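Local coordinates for putative uncharacterized protein (PDB 4GNX) that probably binds single-stranded DNA through an OB fold, as one subunit of the trimeric Replication protein A of the fungus Ustilago maydis, at residues A43-I48 with S83-N88. Numbering follows the deposited sequence.
Sequences AVVRNI and SEIRNN
Val45 and Asn87 mark the nearest backbone approach, 5.0 Å between their CA atoms, where the loop 83-88 meets segment 43-48 of strand 38-50, residues 44-48 and 85-88 running 117° apart. One main-chain hydrogen bond joins the two segments, Asn88 N to Val45 O at 2.6 Å, with an N-H...O angle of 159°. Beside it, Val45 points at the loop and rests its CB on Arg86 O at 3.6 Å, while its CG2 meets Ile85 CG2 at 4.1 Å, the two side chains crossing nearly perpendicularly. The CD1 end of Ile48 reaches Arg86 CA at 4.0 Å, and the Asn87 amide lies against the Arg46-Asn47 peptide, its OD1 3.8 Å from Ile48 CG1. Asn88 has CG anti to its own N (chi1 -164°), which carries OD1 to Arg46 NH1 in a weak 2.8 Å bond. Val44 CG1 lies over the centre of that guanidinium and also touches Asn88 CA, 3.6 Å away. Stronger partners lie outside: Arg46 NE forms a salt bridge with Glu60, and Asn88 ND2 bonds to Ile79 O of a neighbouring subunit. The pairing goes on with Val45 to Val89 and Ala43 to Val91, where the chain enters strand 90-100, antiparallel to 38-50; on strand 54-60, Ser58 faces the classic beta bulge of Arg46 and Asn47.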
loop_
_atom_site.group_PDB
_atom_site.type_symbol
_atom_site.label_atom_id
_atom_site.label_comp_id
_atom_site.label_asym_id
_atom_site.label_seq_id
_atom_site.Cartn_x
_atom_site.Cartn_y
_atom_site.Cartn_z
ATOM N N ALA B 43 2.084 20.981 2.126
ATOM C CA ALA B 43 3.042 22.068 2.305
ATOM C C ALA B 43 2.543 23.001 3.387
ATOM O O ALA B 43 1.391 22.878 3.835
ATOM C CB ALA B 43 3.214 22.835 1.012
ATOM N N VAL B 44 3.414 23.935 3.784
ATOM C CA VAL B 44 3.094 24.925 4.800
ATOM C C VAL B 44 2.937 26.311 4.183
ATOM O O VAL B 44 3.792 26.768 3.402
ATOM C CB VAL B 44 4.156 24.960 5.900
ATOM C CG1 VAL B 44 3.769 25.942 7.005
ATOM C CG2 VAL B 44 4.308 23.578 6.488
ATOM N N VAL B 45 1.825 26.961 4.521
ATOM C CA VAL B 45 1.531 28.283 4.059
ATOM C C VAL B 45 2.459 29.214 4.806
ATOM O O VAL B 45 2.550 29.166 6.036
ATOM C CB VAL B 45 0.087 28.651 4.403
ATOM C CG1 VAL B 45 -0.304 29.973 3.742
ATOM C CG2 VAL B 45 -0.850 27.533 4.003
ATOM N N ARG B 46 3.133 30.073 4.064
ATOM C CA ARG B 46 4.064 31.011 4.651
ATOM C C ARG B 46 3.660 32.465 4.452
ATOM O O ARG B 46 4.030 33.325 5.254
ATOM C CB ARG B 46 5.449 30.792 4.077
ATOM C CG ARG B 46 6.099 29.534 4.581
ATOM C CD ARG B 46 6.336 29.524 6.083
ATOM N NE ARG B 46 7.040 28.302 6.460
ATOM C CZ ARG B 46 7.077 27.790 7.682
ATOM N NH1 ARG B 46 6.445 28.391 8.694
ATOM N NH2 ARG B 46 7.756 26.666 7.887
ATOM N N ASN B 47 2.938 32.733 3.362
ATOM C CA ASN B 47 2.329 34.044 3.106
ATOM C C ASN B 47 0.973 33.954 2.357
ATOM O O ASN B 47 0.724 32.993 1.608
ATOM C CB ASN B 47 3.313 34.960 2.379
ATOM C CG ASN B 47 2.709 36.305 2.030
ATOM O OD1 ASN B 47 2.500 36.612 0.852
ATOM N ND2 ASN B 47 2.400 37.105 3.052
ATOM N N ILE B 48 0.099 34.933 2.596
ATOM C CA ILE B 48 -1.209 34.962 1.968
ATOM C C ILE B 48 -1.492 36.356 1.439
ATOM O O ILE B 48 -1.618 37.310 2.195
ATOM C CB ILE B 48 -2.348 34.553 2.933
ATOM C CG1 ILE B 48 -2.086 33.193 3.573
ATOM C CG2 ILE B 48 -3.674 34.519 2.193
ATOM C CD1 ILE B 48 -3.036 32.841 4.699
ATOM N N SER B 83 -10.738 31.339 5.527
ATOM C CA SER B 83 -10.315 31.895 6.832
ATOM C C SER B 83 -9.800 30.842 7.833
ATOM O O SER B 83 -9.162 31.178 8.834
ATOM C CB SER B 83 -11.442 32.738 7.462
ATOM O OG SER B 83 -12.469 31.942 8.048
ATOM N N GLU B 84 -10.092 29.575 7.552
ATOM C CA GLU B 84 -9.553 28.448 8.305
ATOM C C GLU B 84 -8.053 28.290 8.028
ATOM O O GLU B 84 -7.284 27.963 8.935
ATOM C CB GLU B 84 -10.313 27.168 7.941
ATOM C CG GLU B 84 -10.859 27.173 6.517
ATOM C CD GLU B 84 -10.927 25.792 5.890
ATOM O OE1 GLU B 84 -11.436 24.855 6.552
ATOM O OE2 GLU B 84 -10.483 25.651 4.725
ATOM N N ILE B 85 -7.655 28.526 6.776
ATOM C CA ILE B 85 -6.246 28.528 6.372
ATOM C C ILE B 85 -5.511 29.793 6.819
ATOM O O ILE B 85 -5.940 30.914 6.541
ATOM C CB ILE B 85 -6.092 28.372 4.845
ATOM C CG1 ILE B 85 -6.344 26.920 4.440
ATOM C CG2 ILE B 85 -4.693 28.791 4.405
ATOM C CD1 ILE B 85 -6.665 26.711 2.979
ATOM N N ARG B 86 -4.397 29.592 7.507
ATOM C CA ARG B 86 -3.556 30.675 7.977
ATOM C C ARG B 86 -2.088 30.326 7.803
ATOM O O ARG B 86 -1.748 29.209 7.426
ATOM C CB ARG B 86 -3.884 30.977 9.428
ATOM C CG ARG B 86 -5.114 31.858 9.537
ATOM C CD ARG B 86 -6.076 31.370 10.599
ATOM N NE ARG B 86 -5.907 32.090 11.863
ATOM C CZ ARG B 86 -5.145 31.671 12.874
ATOM N NH1 ARG B 86 -4.460 30.513 12.782
ATOM N NH2 ARG B 86 -5.076 32.413 13.982
ATOM N N ASN B 87 -1.216 31.293 8.046
ATOM C CA ASN B 87 0.213 31.073 7.951
ATOM C C ASN B 87 0.698 29.978 8.884
ATOM O O ASN B 87 0.108 29.744 9.940
ATOM C CB ASN B 87 0.952 32.368 8.237
ATOM C CG ASN B 87 1.089 33.205 7.010
ATOM O OD1 ASN B 87 0.888 32.707 5.901
ATOM N ND2 ASN B 87 1.427 34.467 7.178
ATOM N N ASN B 88 1.767 29.302 8.486
ATOM C CA ASN B 88 2.407 28.336 9.354
ATOM C C ASN B 88 1.518 27.104 9.647
ATOM O O ASN B 88 1.539 26.536 10.745
ATOM C CB ASN B 88 2.894 29.034 10.623
ATOM C CG ASN B 88 3.892 28.205 11.398
ATOM O OD1 ASN B 88 4.769 27.528 10.823
ATOM N ND2 ASN B 88 3.769 28.253 12.726
#